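Local coordinates for Blr6230 protein (Bradyrhizobium diazoefficiens USDA 110, PDB 5NJW), which binds zinc and is probably a subclass B3 metallo-beta-lactamase, hydrolysing the amide bond of beta-lactam antibiotics, at residues N99-L104 with P175-G180; L198-G203 with D236-P241. All blocks are in the same frame, centred on the assembly; numbering follows the deposited sequence. Where two conformers were deposited one is given.

Contact 1 of 2, residues N99-L104 with P175-G180; sequences NTHAHL and PGHSPG. With ZN (zinc ion), chain C; BO3 (boric acid), chain F; OH (hydroxide ion), chain K; EDO (1,2-ethanediol), chain H.
The three-histidine zinc site of the metallo-beta-lactamase fold is built here: His101 and His103, from the H-x-H part of the family's HxHxDH motif, meet His177 from the loop after strand 167-173. One zinc ion is gripped by His101 NE2, His103 ND1 and His177 NE2, with the hydroxide as fourth ligand, its O 1.9 Å from the metal. Because His103 uses its delta nitrogen, its NE2 is left to donate to water 1 at 2.8 Å, and that water donates in turn to His177 O, a second tie between the loops. The His177 ring sets its edge against the face of His101 in a T-shaped pair, planes at 77°, with His177 CD2 3.4 Å from His101 CD2. His101 reaches the metal with CG between its backbone N and carbonyl carbon (chi1 74°). Second-shell carbonyls, Cys201 O for His101 ND1 and Thr204 O for His177 ND1, fix the rotation of two rings. With no direct hydrogen bond between them, the loops are joined through the zinc, the bridging water and the carboxylate of Asp127, which bonds Ala102 N and Gly180 N; the metal's charge would favour hydroxide over water as its fourth ligand.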
# COMPACT_ATOMS: atom_id res chain seq x y z
N ASN A 99 6.10 4.51 0.85
CA ASN A 99 5.77 3.10 0.67
C ASN A 99 4.85 2.67 1.77
O ASN A 99 5.07 3.02 2.96
CB ASN A 99 7.07 2.27 0.71
CG ASN A 99 6.91 0.79 0.33
OD1 ASN A 99 7.64 -0.03 0.88
ND2 ASN A 99 6.05 0.44 -0.61
N THR A 100 3.85 1.84 1.44
CA THR A 100 3.04 1.15 2.44
C THR A 100 3.82 -0.09 2.92
O THR A 100 4.05 -0.27 4.12
CB THR A 100 1.69 0.69 1.88
OG1 THR A 100 1.87 0.00 0.64
CG2 THR A 100 0.74 1.86 1.73
N HIS A 101 4.26 -0.95 1.99
CA HIS A 101 5.06 -2.10 2.38
C HIS A 101 5.89 -2.60 1.20
O HIS A 101 5.57 -2.40 0.02
CB HIS A 101 4.19 -3.23 2.95
CG HIS A 101 3.39 -3.99 1.92
ND1 HIS A 101 2.09 -3.69 1.58
CD2 HIS A 101 3.71 -5.08 1.20
CE1 HIS A 101 1.65 -4.56 0.69
NE2 HIS A 101 2.63 -5.40 0.42
N ALA A 102 6.99 -3.28 1.53
CA ALA A 102 8.06 -3.54 0.60
C ALA A 102 7.94 -4.90 -0.08
O ALA A 102 8.79 -5.77 0.13
CB ALA A 102 9.39 -3.40 1.35
N HIS A 103 6.90 -5.08 -0.88
CA HIS A 103 6.78 -6.21 -1.84
C HIS A 103 6.79 -5.70 -3.26
O HIS A 103 6.35 -4.55 -3.51
CB HIS A 103 5.49 -6.99 -1.60
CG HIS A 103 5.46 -7.73 -0.31
ND1 HIS A 103 4.27 -8.12 0.26
CD2 HIS A 103 6.44 -8.23 0.46
CE1 HIS A 103 4.52 -8.82 1.36
NE2 HIS A 103 5.83 -8.87 1.52
N LEU A 104 7.25 -6.54 -4.20
CA LEU A 104 7.49 -6.12 -5.57
C LEU A 104 6.28 -5.52 -6.29
O LEU A 104 6.48 -4.74 -7.20
CB LEU A 104 8.05 -7.26 -6.43
CG LEU A 104 7.09 -8.29 -6.99
CD1 LEU A 104 7.80 -9.07 -8.11
CD2 LEU A 104 6.60 -9.20 -5.86
N PRO A 175 2.53 -3.57 11.28
CA PRO A 175 3.24 -4.73 10.75
C PRO A 175 2.41 -6.00 10.69
O PRO A 175 1.34 -6.11 11.27
CB PRO A 175 4.41 -4.88 11.73
CG PRO A 175 3.84 -4.39 13.02
CD PRO A 175 3.07 -3.17 12.60
N GLY A 176 2.93 -6.96 9.94
CA GLY A 176 2.30 -8.27 9.76
C GLY A 176 2.50 -8.72 8.33
O GLY A 176 3.30 -9.62 8.04
N HIS A 177 1.81 -8.05 7.41
CA HIS A 177 1.96 -8.38 6.00
C HIS A 177 3.42 -8.19 5.57
O HIS A 177 3.92 -8.94 4.72
CB HIS A 177 0.97 -7.56 5.20
CG HIS A 177 0.99 -7.86 3.75
ND1 HIS A 177 0.33 -8.92 3.17
CD2 HIS A 177 1.66 -7.27 2.74
CE1 HIS A 177 0.54 -8.93 1.87
NE2 HIS A 177 1.39 -7.95 1.59
N SER A 178 4.11 -7.21 6.15
CA SER A 178 5.56 -7.09 6.06
C SER A 178 6.03 -6.56 7.41
O SER A 178 5.22 -5.99 8.16
CB SER A 178 6.02 -6.14 4.94
OG SER A 178 5.81 -4.77 5.32
N PRO A 179 7.33 -6.72 7.73
CA PRO A 179 7.73 -6.29 9.08
C PRO A 179 7.67 -4.78 9.28
O PRO A 179 7.47 -4.32 10.41
CB PRO A 179 9.17 -6.83 9.22
CG PRO A 179 9.64 -7.12 7.84
CD PRO A 179 8.42 -7.41 7.02
N GLY A 180 7.83 -4.02 8.20
CA GLY A 180 7.81 -2.56 8.27
C GLY A 180 6.58 -1.91 7.68
O GLY A 180 6.61 -0.73 7.35
ZN ZN C . 2.34 -7.36 -0.15
B BO3 F . -1.34 -7.73 -0.64
O1 BO3 F . -0.47 -6.47 -0.80
O2 BO3 F . -1.27 -8.85 -1.68
O3 BO3 F . -2.34 -7.82 0.52
O OH K . 1.74 -7.56 -1.89
C1 EDO H . 6.76 -1.85 13.49
O1 EDO H . 7.39 -2.19 12.26
C2 EDO H . 7.65 -2.27 14.65
O2 EDO H . 7.18 -3.44 15.32
O HOH W 1 6.24 -10.16 3.95

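Contact 2 of 2, residues L198-G203 with D236-P241; sequences LFFCSG and DVLLGP. With BO3 (boric acid), chain F.
Backbone hydrogen bonds come first in this pairing of Leu198 to Phe200 with Val237 to Leu239, two parallel neighbours in the five-stranded sheet joined through helix 219-232 as a beta-alpha-beta unit. Leu198 N donates to Val237 O (3.0 Å, 165° at the hydrogen), Leu198 O accepts from Leu239 N at 2.9 Å, and Phe200 N reaches Leu239 O at 3.0 Å from well above the carbonyl plane. Just past the strand ends, Gly240 CA makes a C-H...O contact of 3.4 Å with Phe200 O. Apolar contacts occur on both sides. On one, Phe199 and Leu239 run side by side, Leu239 CD1 meeting Phe199 CE2 at 3.6 Å; on the other, Leu238, its CG anti to the backbone N (chi1 177°), brings CD1 to 3.7 Å from Phe200 CB. Further along, the Pro241 ring lies against backbone oxygens, with CD near Phe200 O and CG 3.3 Å from Cys201 O. Among polar contacts, Ser202 OG donates to boric acid O3 at 2.7 Å, and Thr204 also binds the ligand. Regular strand pairing thus gives way to a loop, tied at Cys201 by its disulfide to Cys181, in which Ser202 offers its hydroxyl to the boric acid beside the zinc site.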
# COMPACT_ATOMS: atom_id res chain seq x y z
N LEU A 198 -6.92 7.02 5.64
CA LEU A 198 -5.81 6.07 5.92
C LEU A 198 -5.47 5.30 4.66
O LEU A 198 -6.31 4.58 4.12
CB LEU A 198 -6.16 5.08 7.04
CG LEU A 198 -4.95 4.28 7.52
CD1 LEU A 198 -4.04 5.14 8.36
CD2 LEU A 198 -5.42 3.09 8.33
N PHE A 199 -4.21 5.42 4.24
CA PHE A 199 -3.64 4.50 3.25
C PHE A 199 -3.18 3.27 4.06
O PHE A 199 -2.08 3.25 4.61
CB PHE A 199 -2.46 5.14 2.54
CG PHE A 199 -2.80 6.39 1.76
CD1 PHE A 199 -2.75 7.65 2.33
CD2 PHE A 199 -3.11 6.30 0.40
CE1 PHE A 199 -3.03 8.79 1.60
CE2 PHE A 199 -3.40 7.43 -0.33
CZ PHE A 199 -3.33 8.68 0.25
N PHE A 200 -4.08 2.32 4.20
CA PHE A 200 -3.82 1.11 5.00
C PHE A 200 -2.79 0.27 4.24
O PHE A 200 -2.81 0.21 3.01
CB PHE A 200 -5.14 0.34 5.20
CG PHE A 200 -4.98 -0.91 5.99
CD1 PHE A 200 -4.48 -0.88 7.29
CD2 PHE A 200 -5.32 -2.15 5.43
CE1 PHE A 200 -4.34 -2.07 8.00
CE2 PHE A 200 -5.15 -3.32 6.12
CZ PHE A 200 -4.68 -3.28 7.41
N CYS A 201 -1.85 -0.34 4.94
CA CYS A 201 -0.71 -0.95 4.27
C CYS A 201 -0.92 -2.31 3.69
O CYS A 201 -0.10 -2.72 2.90
CB CYS A 201 0.50 -0.97 5.19
SG CYS A 201 0.45 -2.18 6.49
N SER A 202 -1.97 -3.00 4.13
CA SER A 202 -2.31 -4.42 3.84
C SER A 202 -2.24 -5.24 5.11
O SER A 202 -1.27 -5.13 5.87
CB SER A 202 -1.41 -5.18 2.86
OG SER A 202 -1.82 -6.55 2.84
N GLY A 203 -3.23 -6.10 5.29
CA GLY A 203 -3.24 -7.06 6.40
C GLY A 203 -3.58 -8.49 5.97
O GLY A 203 -3.98 -9.30 6.80
N ASP A 236 -12.20 8.16 8.25
CA ASP A 236 -13.35 8.39 7.36
C ASP A 236 -13.26 7.70 6.00
O ASP A 236 -14.26 7.25 5.46
CB ASP A 236 -13.51 9.89 7.11
CG ASP A 236 -13.83 10.68 8.37
OD1 ASP A 236 -15.01 10.60 8.80
OD2 ASP A 236 -12.95 11.37 8.92
N VAL A 237 -12.03 7.64 5.44
CA VAL A 237 -11.81 7.15 4.07
C VAL A 237 -10.72 6.08 4.13
O VAL A 237 -9.57 6.39 4.41
CB VAL A 237 -11.34 8.29 3.15
CG1 VAL A 237 -10.97 7.80 1.76
CG2 VAL A 237 -12.38 9.40 3.06
N LEU A 238 -11.11 4.83 3.87
CA LEU A 238 -10.15 3.72 3.81
C LEU A 238 -9.62 3.60 2.39
O LEU A 238 -10.40 3.43 1.45
CB LEU A 238 -10.85 2.41 4.18
CG LEU A 238 -9.93 1.19 4.08
CD1 LEU A 238 -8.76 1.30 5.04
CD2 LEU A 238 -10.75 -0.08 4.39
N LEU A 239 -8.29 3.67 2.26
CA LEU A 239 -7.59 3.35 1.03
C LEU A 239 -6.63 2.20 1.31
O LEU A 239 -6.41 1.82 2.45
CB LEU A 239 -6.87 4.57 0.49
CG LEU A 239 -7.77 5.77 0.21
CD1 LEU A 239 -6.95 6.96 -0.27
CD2 LEU A 239 -8.84 5.42 -0.81
N GLY A 240 -6.00 1.67 0.28
CA GLY A 240 -5.08 0.56 0.45
C GLY A 240 -4.32 0.29 -0.81
O GLY A 240 -4.54 0.94 -1.84
N PRO A 241 -3.38 -0.68 -0.76
CA PRO A 241 -2.46 -0.87 -1.89
C PRO A 241 -3.01 -1.73 -3.01
O PRO A 241 -2.34 -1.88 -4.03
CB PRO A 241 -1.25 -1.54 -1.25
CG PRO A 241 -1.62 -1.94 0.07
CD PRO A 241 -2.97 -1.43 0.42
B BO3 F . -1.34 -7.73 -0.64
O1 BO3 F . -0.47 -6.47 -0.80
O2 BO3 F . -1.27 -8.85 -1.68
O3 BO3 F . -2.34 -7.82 0.52

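Both contacts are buried near the middle of the chain, their centres 13 Å apart, yet they bind by different means. Contact 1 joins two loops through a metal, rings and a water; contact 2 joins two strands of one sheet by main-chain bonding and leucine-phenylalanine packing, turning polar at the end that faces the site. They meet where Cys201 and Ser202 lie against His101 and His177, and boric acid touches both. The loop that follows strand 193-199 therefore supplies a second-shell carbonyl to His101, a first-shell ligand, and Pro241 leads straight into His242, a ligand of another zinc.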